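Local coordinates for lipopolysaccharide core heptose(I) kinase WaaP (PDB 6DFL), which uses ATP and magnesium to phosphorylate the first heptose of the lipopolysaccharide inner core and also acts as a protein tyrosine kinase, at residues 120-123 with 124-127; 82-85 with 86-89. All coordinates share one frame; numbering follows the deposited sequence.

Contact 1: 120-123 with 124-127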
ATOM      1  N   THR A 120      -7.688  -7.579  12.607  1.00 82.25           N
ATOM      2  CA  THR A 120      -6.839  -7.212  11.488  1.00 79.85           C
ATOM      3  C   THR A 120      -5.475  -7.851  11.667  1.00 79.12           C
ATOM      4  O   THR A 120      -5.056  -8.174  12.777  1.00 85.38           O
ATOM      5  CB  THR A 120      -6.653  -5.694  11.378  1.00 80.19           C
ATOM      6  OG1 THR A 120      -6.055  -5.206  12.584  1.00 87.88           O
ATOM      7  CG2 THR A 120      -7.984  -4.988  11.176  1.00 83.16           C
ATOM      8  N   VAL A 121      -4.779  -8.028  10.556  1.00 81.76           N
ATOM      9  CA  VAL A 121      -3.352  -8.325  10.560  1.00 78.24           C
ATOM     10  C   VAL A 121      -2.684  -7.352   9.601  1.00 79.38           C
ATOM     11  O   VAL A 121      -3.141  -7.183   8.458  1.00 81.34           O
ATOM     12  CB  VAL A 121      -3.054  -9.781  10.155  1.00 77.88           C
ATOM     13  CG1 VAL A 121      -3.712 -10.116   8.819  1.00 72.28           C
ATOM     14  CG2 VAL A 121      -1.563  -9.998  10.088  1.00 75.42           C
ATOM     15  N   ASP A 122      -1.638  -6.682  10.069  1.00 72.92           N
ATOM     16  CA  ASP A 122      -0.936  -5.758   9.202  1.00 73.35           C
ATOM     17  C   ASP A 122      -0.144  -6.545   8.166  1.00 74.34           C
ATOM     18  O   ASP A 122       0.160  -7.729   8.340  1.00 77.08           O
ATOM     19  CB  ASP A 122      -0.043  -4.806  10.011  1.00 72.54           C
ATOM     20  CG  ASP A 122       1.298  -5.401  10.389  1.00 71.12           C
ATOM     21  OD1 ASP A 122       2.082  -5.769   9.484  1.00 72.23           O
ATOM     22  OD2 ASP A 122       1.617  -5.437  11.611  1.00 87.37           O
ATOM     23  N   LEU A 123       0.200  -5.864   7.078  1.00 71.72           N
ATOM     24  CA  LEU A 123       0.653  -6.558   5.882  1.00 72.78           C
ATOM     25  C   LEU A 123       2.096  -7.027   5.987  1.00 70.56           C
ATOM     26  O   LEU A 123       2.473  -7.979   5.287  1.00 71.58           O
ATOM     27  CB  LEU A 123       0.463  -5.653   4.655  1.00 66.60           C
ATOM     28  CG  LEU A 123      -0.943  -5.611   4.033  1.00 70.03           C
ATOM     29  CD1 LEU A 123      -0.979  -4.803   2.698  1.00 62.64           C
ATOM     30  CD2 LEU A 123      -1.511  -7.011   3.830  1.00 68.37           C
ATOM     31  N   GLU A 124       2.911  -6.380   6.827  1.00 70.05           N
ATOM     32  CA  GLU A 124       4.267  -6.872   7.075  1.00 75.61           C
ATOM     33  C   GLU A 124       4.235  -8.229   7.764  1.00 73.44           C
ATOM     34  O   GLU A 124       4.922  -9.176   7.349  1.00 72.52           O
ATOM     35  CB  GLU A 124       5.049  -5.886   7.941  1.00 71.55           C
ATOM     36  CG  GLU A 124       6.314  -6.508   8.526  1.00 70.63           C
ATOM     37  CD  GLU A 124       7.287  -5.475   9.071  1.00 71.92           C
ATOM     38  OE1 GLU A 124       6.808  -4.455   9.613  1.00 70.95           O
ATOM     39  OE2 GLU A 124       8.525  -5.687   8.941  1.00 71.87           O
ATOM     40  N   VAL A 125       3.449  -8.323   8.835  1.00 73.90           N
ATOM     41  CA  VAL A 125       3.226  -9.600   9.501  1.00 80.81           C
ATOM     42  C   VAL A 125       2.662 -10.614   8.515  1.00 74.67           C
ATOM     43  O   VAL A 125       3.159 -11.738   8.392  1.00 73.55           O
ATOM     44  CB  VAL A 125       2.296  -9.408  10.710  1.00 77.21           C
ATOM     45  CG1 VAL A 125       1.882 -10.744  11.285  1.00 79.76           C
ATOM     46  CG2 VAL A 125       2.990  -8.558  11.760  1.00 76.08           C
ATOM     47  N   PHE A 126       1.620 -10.213   7.786  1.00 79.16           N
ATOM     48  CA  PHE A 126       0.986 -11.117   6.832  1.00 75.39           C
ATOM     49  C   PHE A 126       1.969 -11.646   5.801  1.00 69.29           C
ATOM     50  O   PHE A 126       1.875 -12.804   5.396  1.00 72.69           O
ATOM     51  CB  PHE A 126      -0.165 -10.425   6.130  1.00 71.63           C
ATOM     52  CG  PHE A 126      -1.003 -11.359   5.341  1.00 78.62           C
ATOM     53  CD1 PHE A 126      -1.904 -12.185   5.976  1.00 76.60           C
ATOM     54  CD2 PHE A 126      -0.889 -11.430   3.956  1.00 75.67           C
ATOM     55  CE1 PHE A 126      -2.690 -13.059   5.245  1.00 80.17           C
ATOM     56  CE2 PHE A 126      -1.666 -12.301   3.235  1.00 74.64           C
ATOM     57  CZ  PHE A 126      -2.571 -13.112   3.877  1.00 74.57           C
ATOM     58  N   SER A 127       2.920 -10.826   5.368  1.00 69.56           N
ATOM     59  CA  SER A 127       3.899 -11.241   4.371  1.00 76.06           C
ATOM     60  C   SER A 127       5.249 -11.609   4.980  1.00 81.86           C
ATOM     61  O   SER A 127       6.184 -11.922   4.232  1.00 83.32           O
ATOM     62  CB  SER A 127       4.084 -10.139   3.326  1.00 74.30           C
ATOM     63  OG  SER A 127       4.600  -8.960   3.915  1.00 75.31           O
TER
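Asp122 bends its carboxylate over the first turn of the helix and grips Val125 N with OD1 at 3.0 Å, in a nearly straight bond (168°) that meets the oxygen from above the carboxylate plane, 38° out of it. The same OD1 takes a second, weak bond from Glu124 N, so a single oxygen serves two amides of the opening turn. With chi1 at 82°, CG stands between the backbone N and the carbonyl carbon of Asp122, which folds the acid forward to the helix start. The other oxygen, OD2, lies against the methyl CG2 of Val125 at 3.4 Å, the two side chains crossing at about a right angle. A negative group here would probably be favoured by the helix end, although the carboxylate of Glu124 lies nearby. Behind the cap, Phe126 N donates to Asp122 O over 2.9 Å. Val121 divides its two methyls between two residues of the turn: CG2 meets Val125 CG1 at 3.7 Å, while CG1 approaches Phe126 CD1 at 4.0 Å, coming obliquely to the ring. The side chains of Val121 and Phe126 are roughly perpendicular, and the ring continues outward to Leu171 of strand 169-172 and Leu143 of helix 137-156. Leu123 O has two donors, both from Ser127: its backbone N, and its OG at 2.7 Å, tilted from the carbonyl plane. The hydroxyl is thus turned back on its own helix, while the side chain of Leu123 touches Val147 and the bound palmitoyl-phosphopantetheine ligand. The bonds to OD1 make Asp122 the N-cap of a helix at a strand-to-helix junction, in the place where protein kinases pass from the interlobe linker into a short helix, probably the counterpart of their αD.

Contact 2: 82-85 with 86-89; sequences IRRL and HEAG
Opposite charges meet on one flank of the helix, where Arg84 NH1 and Glu87 OE1 form a salt bridge at 3.5 Å. Glu87 OE1 comes to the edge of the guanidinium, near its plane, but the two flat groups are inclined by 46°, and the pairing is therefore not a flat two-pronged one. Arg84 reaches it by bending: CG starts anti to the backbone N, and turns at chi2 and chi3 curl the chain round toward a glutamate that is extended beyond CG. The other terminal nitrogen, NH2, turns to partners outside the helix, a weak hydrogen bond to Arg195 O and a long, weak ion pair with Asp196. Backbone bonds run alongside. Glu87 N donates to Arg83 O at 3.2 Å, and Ala88 N to Arg84 O at 2.9 Å, the latter with its donor in the carbonyl plane. The helix 76-87 then ends in a Schellman motif at Gly89, whose phi of 74° is positive and suits glycine; Gly89 N donates to His86 O at 3.2 Å. By its place in the chain, between strands of the N-terminal sheet, this helix is probably the equivalent of the αC helix of protein kinases. Apolar contact is made on the flank where Ile82 and His86 lie side by side and point the same way. The methyl CG2 of Ile82 rests near the imidazole, 3.7 Å from His86 NE2. The strongest polar tie of that ring lies past the helix: His86 NE2 is hydrogen-bonded to Met93 O, which fastens the imidazole to the chain leading into strand 95-101. The methyl of Ala88 faces the preceding turn, with CB 3.6 Å from Arg84 O, and also touches Ala157.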
ATOM      1  N   ILE A  82      -7.339  11.768   8.133  1.00 70.71           N
ATOM      2  CA  ILE A  82      -8.493  10.889   8.275  1.00 69.79           C
ATOM      3  C   ILE A  82      -9.709  11.503   7.615  1.00 69.66           C
ATOM      4  O   ILE A  82     -10.480  10.816   6.936  1.00 73.29           O
ATOM      5  CB  ILE A  82      -8.751  10.589   9.757  1.00 73.18           C
ATOM      6  CG1 ILE A  82      -7.611   9.744  10.324  1.00 68.56           C
ATOM      7  CG2 ILE A  82     -10.117   9.929   9.937  1.00 71.12           C
ATOM      8  CD1 ILE A  82      -7.862   9.357  11.737  1.00 71.60           C
ATOM      9  N   ARG A  83      -9.892  12.810   7.775  1.00 68.15           N
ATOM     10  CA  ARG A  83     -11.082  13.428   7.207  1.00 70.02           C
ATOM     11  C   ARG A  83     -11.004  13.477   5.686  1.00 70.10           C
ATOM     12  O   ARG A  83     -11.996  13.203   5.005  1.00 66.93           O
ATOM     13  CB  ARG A  83     -11.279  14.815   7.810  1.00 70.99           C
ATOM     14  CG  ARG A  83     -11.721  14.745   9.273  1.00 69.32           C
ATOM     15  CD  ARG A  83     -13.196  15.045   9.450  1.00 73.38           C
ATOM     16  NE  ARG A  83     -13.372  16.486   9.607  1.00 78.41           N
ATOM     17  CZ  ARG A  83     -14.501  17.079   9.986  1.00 78.79           C
ATOM     18  NH1 ARG A  83     -15.580  16.345  10.253  1.00 79.97           N
ATOM     19  NH2 ARG A  83     -14.546  18.405  10.100  1.00 74.38           N
ATOM     20  N   ARG A  84      -9.833  13.801   5.130  1.00 69.55           N
ATOM     21  CA  ARG A  84      -9.712  13.798   3.679  1.00 66.81           C
ATOM     22  C   ARG A  84      -9.850  12.393   3.120  1.00 70.26           C
ATOM     23  O   ARG A  84     -10.512  12.200   2.095  1.00 71.95           O
ATOM     24  CB  ARG A  84      -8.390  14.415   3.221  1.00 63.85           C
ATOM     25  CG  ARG A  84      -8.194  14.360   1.693  1.00 67.36           C
ATOM     26  CD  ARG A  84      -8.882  15.555   0.930  1.00 62.85           C
ATOM     27  NE  ARG A  84      -8.064  16.776   1.076  1.00 58.17           N
ATOM     28  CZ  ARG A  84      -8.441  17.825   1.803  1.00 65.47           C
ATOM     29  NH1 ARG A  84      -9.642  17.794   2.386  1.00 62.61           N
ATOM     30  NH2 ARG A  84      -7.646  18.898   1.950  1.00 64.36           N
ATOM     31  N   LEU A  85      -9.249  11.393   3.771  1.00 71.09           N
ATOM     32  CA  LEU A  85      -9.336  10.036   3.236  1.00 69.22           C
ATOM     33  C   LEU A  85     -10.766   9.523   3.232  1.00 68.52           C
ATOM     34  O   LEU A  85     -11.133   8.732   2.358  1.00 72.16           O
ATOM     35  CB  LEU A  85      -8.451   9.087   4.027  1.00 65.33           C
ATOM     36  CG  LEU A  85      -6.966   9.233   3.753  1.00 67.47           C
ATOM     37  CD1 LEU A  85      -6.232   8.048   4.340  1.00 70.73           C
ATOM     38  CD2 LEU A  85      -6.712   9.371   2.263  1.00 67.15           C
ATOM     39  N   HIS A  86     -11.579   9.940   4.207  1.00 64.99           N
ATOM     40  CA  HIS A  86     -12.984   9.560   4.209  1.00 67.46           C
ATOM     41  C   HIS A  86     -13.721  10.203   3.037  1.00 71.15           C
ATOM     42  O   HIS A  86     -14.482   9.531   2.333  1.00 70.17           O
ATOM     43  CB  HIS A  86     -13.625   9.942   5.545  1.00 68.95           C
ATOM     44  CG  HIS A  86     -13.358   8.951   6.648  1.00 75.71           C
ATOM     45  ND1 HIS A  86     -14.324   8.095   7.132  1.00 77.72           N
ATOM     46  CD2 HIS A  86     -12.234   8.680   7.358  1.00 73.79           C
ATOM     47  CE1 HIS A  86     -13.810   7.341   8.088  1.00 74.45           C
ATOM     48  NE2 HIS A  86     -12.540   7.674   8.241  1.00 76.93           N
ATOM     49  N   GLU A  87     -13.493  11.497   2.801  1.00 70.01           N
ATOM     50  CA  GLU A  87     -14.034  12.142   1.609  1.00 71.55           C
ATOM     51  C   GLU A  87     -13.671  11.362   0.353  1.00 71.62           C
ATOM     52  O   GLU A  87     -14.530  11.103  -0.499  1.00 76.75           O
ATOM     53  CB  GLU A  87     -13.525  13.584   1.513  1.00 70.43           C
ATOM     54  CG  GLU A  87     -14.022  14.510   2.627  1.00 71.27           C
ATOM     55  CD  GLU A  87     -13.260  15.815   2.699  1.00 74.54           C
ATOM     56  OE1 GLU A  87     -12.746  16.292   1.645  1.00 69.69           O
ATOM     57  OE2 GLU A  87     -13.152  16.361   3.831  1.00 74.78           O
ATOM     58  N   ALA A  88     -12.410  10.948   0.232  1.00 68.65           N
ATOM     59  CA  ALA A  88     -11.901  10.315  -0.978  1.00 67.26           C
ATOM     60  C   ALA A  88     -12.199   8.826  -1.063  1.00 67.03           C
ATOM     61  O   ALA A  88     -11.775   8.183  -2.032  1.00 71.39           O
ATOM     62  CB  ALA A  88     -10.396  10.535  -1.098  1.00 62.95           C
ATOM     63  N   GLY A  89     -12.910   8.264  -0.088  1.00 67.42           N
ATOM     64  CA  GLY A  89     -13.232   6.850  -0.136  1.00 68.62           C
ATOM     65  C   GLY A  89     -12.088   5.895   0.158  1.00 77.19           C
ATOM     66  O   GLY A  89     -12.153   4.732  -0.258  1.00 82.90           O
TER

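Followed from the N terminus, contact 2 comes first, at the C-terminal end of helix 76-87, before the chain turns into strands 95-101 and 109-115 of the five-stranded sheet. Contact 1 opens later, where strand 120-122 of the three-stranded sheet gives way to helix 123-127. Each is formed within one continuous run of eight residues and closes only a turn of chain, so the two stand in series and neither nest nor cross. Contacts 1 and 2 have centres about 23 Å apart, on opposite sides of the chain's centre, and nearest atoms about 14 Å apart. Contact 2 finishes a helix inserted within the probable small-lobe sheet; contact 1 begins one after the chain leaves it.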